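Local coordinates for protein molybdopterin synthase catalytic subunit (Helicobacter pylori, PDB 3RPF) that probably converts precursor Z into molybdopterin, building its dithiolene with two sulfur atoms delivered by the small sulfur-carrier subunit MoaD, at residues I53-L58 with H80-V85; E16-Y21 with S91-S96. One frame throughout, in Å; residues are numbered along the deposited sequence.

Contact 1 (I53-L58 with H80-V85); sequences IYEALL and HSLGDV. With EDO (1,2-ethanediol), chain G.
Where strand 48-53 gives way to helix 55-71, Ile53 packs on Leu82 at the end of strand 74-82, one of the places where the two sheets of the MoaE fold meet. The side chains cross obliquely, Leu82 CD1 lying 3.8 Å from Ile53 CG1 and also 3.6 Å from the backbone atom Ile53 N. With CG1 beside its own backbone N (chi1 -61°), Ile53 sends CD1 on to Ser81 O at 3.6 Å. That carbonyl is gripped by the ring next door: His80 ND1 donates to Ser81 O over 2.9 Å, meeting a lone pair of that oxygen in the carbonyl plane, and this fixes the rotation of the imidazole. At the outer margin, the extended Glu55 chain crosses Leu82 at about a right angle, Glu55 OE1 coming 3.8 Å from Leu82 CD2. A 1,2-ethanediol, probably from the crystallisation liquor, sits on the helix start, where its O1 accepts from Glu55 N (3.0 Å) and donates to Ile53 O. Ile7 of strand 5-9 touches both Ile53 and Glu55, while Ile121 of strand 121-127 packs on Ile53 and His80.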
ATOM      1  N   ILE A  53      -4.827 -23.772  -4.953  1.00 28.16           N
ATOM      2  CA  ILE A  53      -3.814 -23.061  -5.729  1.00 27.31           C
ATOM      3  C   ILE A  53      -3.190 -23.935  -6.815  1.00 33.61           C
ATOM      4  O   ILE A  53      -2.785 -25.075  -6.541  1.00 38.01           O
ATOM      5  CB  ILE A  53      -2.687 -22.532  -4.823  1.00 33.03           C
ATOM      6  CG1 ILE A  53      -3.238 -21.536  -3.796  1.00 32.08           C
ATOM      7  CG2 ILE A  53      -1.594 -21.866  -5.664  1.00 32.54           C
ATOM      8  CD1 ILE A  53      -2.175 -20.929  -2.912  1.00 33.75           C
ATOM      9  N   TYR A  54      -3.119 -23.423  -8.047  1.00 35.20           N
ATOM     10  CA  TYR A  54      -2.348 -24.108  -9.115  1.00 38.26           C
ATOM     11  C   TYR A  54      -0.889 -23.688  -8.939  1.00 37.84           C
ATOM     12  O   TYR A  54      -0.469 -22.646  -9.448  1.00 34.50           O
ATOM     13  CB  TYR A  54      -2.866 -23.678 -10.490  1.00 39.69           C
ATOM     14  CG  TYR A  54      -2.295 -24.406 -11.710  1.00 44.22           C
ATOM     15  CD1 TYR A  54      -2.884 -24.250 -12.963  1.00 44.21           C
ATOM     16  CD2 TYR A  54      -1.179 -25.229 -11.619  1.00 41.11           C
ATOM     17  CE1 TYR A  54      -2.386 -24.882 -14.078  1.00 45.86           C
ATOM     18  CE2 TYR A  54      -0.666 -25.872 -12.742  1.00 44.26           C
ATOM     19  CZ  TYR A  54      -1.276 -25.692 -13.966  1.00 44.51           C
ATOM     20  OH  TYR A  54      -0.787 -26.324 -15.088  1.00 41.72           O
ATOM     21  N   GLU A  55      -0.109 -24.471  -8.201  1.00 38.92           N
ATOM     22  CA  GLU A  55       1.166 -23.939  -7.701  1.00 39.48           C
ATOM     23  C   GLU A  55       2.196 -23.655  -8.782  1.00 38.53           C
ATOM     24  O   GLU A  55       2.857 -22.610  -8.757  1.00 32.22           O
ATOM     25  CB  GLU A  55       1.748 -24.828  -6.596  1.00 46.82           C
ATOM     26  CG  GLU A  55       0.792 -25.013  -5.423  1.00 51.39           C
ATOM     27  CD  GLU A  55       1.451 -25.670  -4.229  1.00 55.23           C
ATOM     28  OE1 GLU A  55       0.733 -26.046  -3.269  1.00 49.81           O
ATOM     29  OE2 GLU A  55       2.694 -25.795  -4.248  1.00 57.81           O
ATOM     30  N   ALA A  56       2.337 -24.576  -9.732  1.00 33.47           N
ATOM     31  CA  ALA A  56       3.316 -24.401 -10.809  1.00 40.96           C
ATOM     32  C   ALA A  56       3.050 -23.123 -11.598  1.00 40.58           C
ATOM     33  O   ALA A  56       3.974 -22.386 -11.918  1.00 44.79           O
ATOM     34  CB  ALA A  56       3.321 -25.627 -11.743  1.00 45.48           C
ATOM     35  N   LEU A  57       1.789 -22.854 -11.915  1.00 37.80           N
ATOM     36  CA  LEU A  57       1.473 -21.683 -12.730  1.00 38.66           C
ATOM     37  C   LEU A  57       1.562 -20.426 -11.878  1.00 39.16           C
ATOM     38  O   LEU A  57       2.049 -19.395 -12.338  1.00 40.86           O
ATOM     39  CB  LEU A  57       0.090 -21.816 -13.377  1.00 39.87           C
ATOM     40  CG  LEU A  57      -0.409 -20.580 -14.135  1.00 38.88           C
ATOM     41  CD1 LEU A  57       0.590 -20.125 -15.184  1.00 39.02           C
ATOM     42  CD2 LEU A  57      -1.765 -20.885 -14.762  1.00 41.13           C
ATOM     43  N   LEU A  58       1.121 -20.507 -10.629  1.00 35.68           N
ATOM     44  CA  LEU A  58       1.281 -19.362  -9.726  1.00 35.48           C
ATOM     45  C   LEU A  58       2.752 -18.943  -9.638  1.00 39.86           C
ATOM     46  O   LEU A  58       3.078 -17.748  -9.723  1.00 36.58           O
ATOM     47  CB  LEU A  58       0.720 -19.676  -8.336  1.00 29.00           C
ATOM     48  CG  LEU A  58       0.985 -18.536  -7.349  1.00 30.79           C
ATOM     49  CD1 LEU A  58       0.298 -17.287  -7.856  1.00 27.20           C
ATOM     50  CD2 LEU A  58       0.494 -18.908  -5.964  1.00 25.31           C
ATOM     51  N   HIS A  80       0.665 -16.526   0.342  1.00 28.48           N
ATOM     52  CA  HIS A  80      -0.763 -16.778   0.247  1.00 24.38           C
ATOM     53  C   HIS A  80      -1.075 -18.084   0.952  1.00 28.23           C
ATOM     54  O   HIS A  80      -0.261 -19.010   0.931  1.00 29.20           O
ATOM     55  CB  HIS A  80      -1.206 -16.838  -1.221  1.00 27.95           C
ATOM     56  CG  HIS A  80      -2.669 -16.608  -1.418  1.00 27.41           C
ATOM     57  ND1 HIS A  80      -3.631 -17.497  -0.986  1.00 28.97           N
ATOM     58  CD2 HIS A  80      -3.347 -15.577  -1.990  1.00 28.16           C
ATOM     59  CE1 HIS A  80      -4.831 -17.027  -1.276  1.00 26.76           C
ATOM     60  NE2 HIS A  80      -4.684 -15.863  -1.888  1.00 25.12           N
ATOM     61  N   SER A  81      -2.242 -18.151   1.589  1.00 26.02           N
ATOM     62  CA  SER A  81      -2.681 -19.369   2.263  1.00 29.22           C
ATOM     63  C   SER A  81      -3.180 -20.431   1.289  1.00 30.42           C
ATOM     64  O   SER A  81      -3.725 -20.112   0.234  1.00 25.87           O
ATOM     65  CB  SER A  81      -3.805 -19.044   3.239  1.00 28.71           C
ATOM     66  OG  SER A  81      -3.350 -18.240   4.317  1.00 29.46           O
ATOM     67  N   LEU A  82      -3.000 -21.694   1.668  1.00 30.88           N
ATOM     68  CA  LEU A  82      -3.607 -22.825   0.967  1.00 30.97           C
ATOM     69  C   LEU A  82      -4.520 -23.534   1.959  1.00 30.83           C
ATOM     70  O   LEU A  82      -4.140 -23.744   3.117  1.00 32.77           O
ATOM     71  CB  LEU A  82      -2.528 -23.788   0.463  1.00 31.50           C
ATOM     72  CG  LEU A  82      -3.006 -25.038  -0.297  1.00 38.07           C
ATOM     73  CD1 LEU A  82      -3.617 -24.648  -1.637  1.00 37.28           C
ATOM     74  CD2 LEU A  82      -1.858 -26.030  -0.503  1.00 37.40           C
ATOM     75  N   GLY A  83      -5.725 -23.896   1.532  1.00 30.52           N
ATOM     76  CA  GLY A  83      -6.647 -24.559   2.436  1.00 33.46           C
ATOM     77  C   GLY A  83      -7.436 -23.569   3.277  1.00 31.80           C
ATOM     78  O   GLY A  83      -7.706 -22.448   2.828  1.00 31.02           O
ATOM     79  N   ASP A  84      -7.801 -23.971   4.493  1.00 26.70           N
ATOM     80  CA  ASP A  84      -8.733 -23.206   5.309  1.00 29.89           C
ATOM     81  C   ASP A  84      -8.079 -22.031   6.027  1.00 32.46           C
ATOM     82  O   ASP A  84      -6.971 -22.143   6.546  1.00 35.31           O
ATOM     83  CB  ASP A  84      -9.403 -24.102   6.353  1.00 37.64           C
ATOM     84  CG  ASP A  84     -10.217 -25.213   5.727  1.00 41.20           C
ATOM     85  OD1 ASP A  84     -10.389 -25.194   4.489  1.00 41.88           O
ATOM     86  OD2 ASP A  84     -10.688 -26.099   6.472  1.00 41.34           O
ATOM     87  N   VAL A  85      -8.775 -20.906   6.009  1.00 28.68           N
ATOM     88  CA  VAL A  85      -8.420 -19.726   6.761  1.00 23.46           C
ATOM     89  C   VAL A  85      -9.672 -19.196   7.461  1.00 32.14           C
ATOM     90  O   VAL A  85     -10.647 -18.870   6.826  1.00 33.90           O
ATOM     91  CB  VAL A  85      -7.821 -18.665   5.844  1.00 25.70           C
ATOM     92  CG1 VAL A  85      -7.275 -17.535   6.624  1.00 27.30           C
ATOM     93  CG2 VAL A  85      -6.786 -19.272   4.948  1.00 25.70           C
TER
HETATM   94  C1  EDO G 148      -0.023 -27.842  -7.548  1.00 58.13           C
HETATM   95  O1  EDO G 148      -1.237 -27.264  -8.035  1.00 60.66           O
HETATM   96  C2  EDO G 148       0.769 -28.356  -8.741  1.00 56.13           C
HETATM   97  O2  EDO G 148       0.955 -27.286  -9.677  1.00 50.75           O

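Contact 2 (E16-Y21 with S91-S96); sequences ELLKAY and SFLCVS
Leu93 and Tyr21 carry this contact, with Val95 third, and all three are buried. Leu93 rises from its strand with CG anti to the backbone N (chi1 -179°), which carries its two methyls to the helix. Leu93 CD1 meets the Leu18 branch point, 4.1 Å from Leu18 CG, and lies 4.5 Å from Leu17 CB, so it touches two successive residues of the helix. Leu93 CD2 lies at the edge of the Tyr21 ring, close to the ring plane; the modelled separation there is too short to be trusted, and the position is best taken as approximate. Helix 14-27 here runs over one face of the mixed four-stranded sheet, almost parallel to strand 90-98: the short axes make an angle of 10° and approach to 10.0 Å, the alpha-on-beta layering of this alpha/beta domain. Two residues further along the strand, Val95 meets the same ring in another way. Its CG1 stands over the face in a CH-pi contact, 3.8 Å from the centroid of the Tyr21 ring and only 7° off the normal. Leu93 and Val95, two positions apart, point to the same side of the strand, toward the helix. Phe33 of strand 32-39 adds to the packing of both Tyr21 and Val95, and Leu18 also packs against Gln22 of the second copy of this protein.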
ATOM      1  N   GLU A  16       5.162 -12.520  11.678  1.00 41.97           N
ATOM      2  CA  GLU A  16       6.472 -13.056  11.327  1.00 45.47           C
ATOM      3  C   GLU A  16       6.918 -12.622   9.929  1.00 43.35           C
ATOM      4  O   GLU A  16       8.086 -12.277   9.724  1.00 42.25           O
ATOM      5  CB  GLU A  16       6.454 -14.579  11.436  1.00 55.98           C
ATOM      6  CG  GLU A  16       7.782 -15.236  11.155  1.00 68.11           C
ATOM      7  CD  GLU A  16       7.654 -16.740  11.021  1.00 83.77           C
ATOM      8  OE1 GLU A  16       6.763 -17.196  10.270  1.00 87.77           O
ATOM      9  OE2 GLU A  16       8.444 -17.465  11.660  1.00 90.18           O
ATOM     10  N   LEU A  17       5.986 -12.632   8.977  1.00 37.90           N
ATOM     11  CA  LEU A  17       6.279 -12.202   7.613  1.00 36.32           C
ATOM     12  C   LEU A  17       6.628 -10.713   7.545  1.00 36.99           C
ATOM     13  O   LEU A  17       7.575 -10.330   6.871  1.00 36.38           O
ATOM     14  CB  LEU A  17       5.096 -12.510   6.695  1.00 34.23           C
ATOM     15  CG  LEU A  17       4.749 -13.985   6.461  1.00 36.91           C
ATOM     16  CD1 LEU A  17       3.359 -14.120   5.855  1.00 35.00           C
ATOM     17  CD2 LEU A  17       5.790 -14.655   5.573  1.00 34.44           C
ATOM     18  N   LEU A  18       5.862  -9.879   8.243  1.00 29.03           N
ATOM     19  CA  LEU A  18       6.092  -8.434   8.215  1.00 36.38           C
ATOM     20  C   LEU A  18       7.443  -8.073   8.820  1.00 34.28           C
ATOM     21  O   LEU A  18       8.151  -7.208   8.308  1.00 36.71           O
ATOM     22  CB  LEU A  18       4.971  -7.699   8.947  1.00 35.21           C
ATOM     23  CG  LEU A  18       3.684  -7.484   8.152  1.00 40.32           C
ATOM     24  CD1 LEU A  18       2.552  -7.052   9.058  1.00 42.97           C
ATOM     25  CD2 LEU A  18       3.906  -6.462   7.063  1.00 43.78           C
ATOM     26  N   LYS A  19       7.793  -8.744   9.910  1.00 34.06           N
ATOM     27  CA  LYS A  19       9.075  -8.537  10.565  1.00 34.56           C
ATOM     28  C   LYS A  19      10.221  -8.880   9.623  1.00 38.98           C
ATOM     29  O   LYS A  19      11.162  -8.103   9.477  1.00 37.98           O
ATOM     30  CB  LYS A  19       9.175  -9.383  11.837  1.00 37.05           C
ATOM     31  CG  LYS A  19      10.592  -9.521  12.395  1.00 49.58           C
ATOM     32  CD  LYS A  19      10.746 -10.826  13.187  1.00 61.27           C
ATOM     33  CE  LYS A  19      12.128 -10.952  13.827  1.00 67.47           C
ATOM     34  NZ  LYS A  19      12.345 -12.304  14.426  1.00 72.26           N
ATOM     35  N   ALA A  20      10.139 -10.043   8.981  1.00 39.33           N
ATOM     36  CA  ALA A  20      11.193 -10.476   8.066  1.00 37.34           C
ATOM     37  C   ALA A  20      11.326  -9.521   6.899  1.00 32.13           C
ATOM     38  O   ALA A  20      12.435  -9.177   6.484  1.00 33.23           O
ATOM     39  CB  ALA A  20      10.929 -11.891   7.560  1.00 35.71           C
ATOM     40  N   TYR A  21      10.196  -9.097   6.348  1.00 29.45           N
ATOM     41  CA  TYR A  21      10.248  -8.199   5.199  1.00 29.29           C
ATOM     42  C   TYR A  21      10.916  -6.873   5.570  1.00 27.45           C
ATOM     43  O   TYR A  21      11.733  -6.349   4.811  1.00 27.04           O
ATOM     44  CB  TYR A  21       8.844  -7.951   4.657  1.00 30.90           C
ATOM     45  CG  TYR A  21       8.244  -9.128   3.922  1.00 31.41           C
ATOM     46  CD1 TYR A  21       9.045 -10.016   3.208  1.00 33.56           C
ATOM     47  CD2 TYR A  21       6.874  -9.352   3.941  1.00 35.13           C
ATOM     48  CE1 TYR A  21       8.486 -11.095   2.525  1.00 33.90           C
ATOM     49  CE2 TYR A  21       6.310 -10.428   3.266  1.00 38.34           C
ATOM     50  CZ  TYR A  21       7.122 -11.294   2.559  1.00 41.34           C
ATOM     51  OH  TYR A  21       6.554 -12.363   1.890  1.00 40.42           O
ATOM     52  N   SER A  91      -5.002 -14.216   4.693  1.00 24.09           N
ATOM     53  CA  SER A  91      -4.903 -15.242   3.657  1.00 27.56           C
ATOM     54  C   SER A  91      -3.942 -14.835   2.555  1.00 32.83           C
ATOM     55  O   SER A  91      -3.561 -15.657   1.717  1.00 28.96           O
ATOM     56  CB  SER A  91      -6.277 -15.493   3.053  1.00 25.77           C
ATOM     57  OG  SER A  91      -6.775 -14.312   2.452  1.00 29.71           O
ATOM     58  N   PHE A  92      -3.541 -13.566   2.552  1.00 17.05           N
ATOM     59  CA  PHE A  92      -2.716 -13.062   1.468  1.00 20.32           C
ATOM     60  C   PHE A  92      -1.948 -11.861   1.999  1.00 26.60           C
ATOM     61  O   PHE A  92      -2.476 -11.086   2.791  1.00 23.94           O
ATOM     62  CB  PHE A  92      -3.619 -12.663   0.288  1.00 20.45           C
ATOM     63  CG  PHE A  92      -2.935 -11.806  -0.765  1.00 22.75           C
ATOM     64  CD1 PHE A  92      -1.799 -12.258  -1.428  1.00 21.11           C
ATOM     65  CD2 PHE A  92      -3.469 -10.573  -1.127  1.00 26.10           C
ATOM     66  CE1 PHE A  92      -1.179 -11.487  -2.402  1.00 22.99           C
ATOM     67  CE2 PHE A  92      -2.864  -9.790  -2.114  1.00 29.23           C
ATOM     68  CZ  PHE A  92      -1.708 -10.251  -2.756  1.00 32.25           C
ATOM     69  N   LEU A  93      -0.694 -11.740   1.587  1.00 24.42           N
ATOM     70  CA  LEU A  93       0.139 -10.628   2.016  1.00 26.30           C
ATOM     71  C   LEU A  93       1.127 -10.360   0.915  1.00 21.34           C
ATOM     72  O   LEU A  93       1.678 -11.298   0.320  1.00 27.13           O
ATOM     73  CB  LEU A  93       0.880 -10.976   3.314  1.00 30.35           C
ATOM     74  CG  LEU A  93       1.773  -9.875   3.893  1.00 39.93           C
ATOM     75  CD1 LEU A  93       1.726  -9.865   5.416  1.00 44.35           C
ATOM     76  CD2 LEU A  93       3.189 -10.058   3.410  1.00 35.95           C
ATOM     77  N   CYS A  94       1.343  -9.089   0.602  1.00 19.54           N
ATOM     78  CA  CYS A  94       2.414  -8.773  -0.317  1.00 19.49           C
ATOM     79  C   CYS A  94       3.111  -7.497   0.053  1.00 20.45           C
ATOM     80  O   CYS A  94       2.562  -6.638   0.769  1.00 22.95           O
ATOM     81  CB  CYS A  94       1.916  -8.742  -1.758  1.00 33.60           C
ATOM     82  SG  CYS A  94       0.754  -7.440  -2.112  1.00 30.46           S
ATOM     83  N   VAL A  95       4.354  -7.394  -0.402  1.00 19.28           N
ATOM     84  CA  VAL A  95       5.180  -6.232  -0.091  1.00 16.60           C
ATOM     85  C   VAL A  95       5.857  -5.775  -1.359  1.00 21.75           C
ATOM     86  O   VAL A  95       6.280  -6.591  -2.185  1.00 21.49           O
ATOM     87  CB  VAL A  95       6.249  -6.579   0.958  1.00 22.06           C
ATOM     88  CG1 VAL A  95       7.131  -7.729   0.447  1.00 28.25           C
ATOM     89  CG2 VAL A  95       7.089  -5.364   1.299  1.00 28.35           C
ATOM     90  N   SER A  96       5.932  -4.460  -1.516  1.00 20.18           N
ATOM     91  CA  SER A  96       6.661  -3.844  -2.602  1.00 20.61           C
ATOM     92  C   SER A  96       7.514  -2.827  -1.896  1.00 24.26           C
ATOM     93  O   SER A  96       6.973  -1.938  -1.214  1.00 23.57           O
ATOM     94  CB  SER A  96       5.684  -3.140  -3.542  1.00 23.32           C
ATOM     95  OG  SER A  96       6.381  -2.384  -4.522  1.00 21.80           O
TER

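The two contacts, with centres 16 Å apart, are joined through neighbouring antiparallel strands of the mixed sheet, 74-82 and 90-98. Ser81 N probably bonds Ser91 O at 2.8 Å, and His80 CD2 packs 3.7 Å from Phe92 CD1. Both segments of contact 1 fall in the sequence between the two segments of contact 2. Both contacts come close to the MoaD side of the enzyme: His80 NE2 and Ser91 OG each bond Gly74 of the Molybdopterin converting factor chain. The substrate residues inferred by similarity are also near, the His80 side chain about 7 Å from that of Lys123 and the Leu93 side chain about 9 Å from that of Ile39.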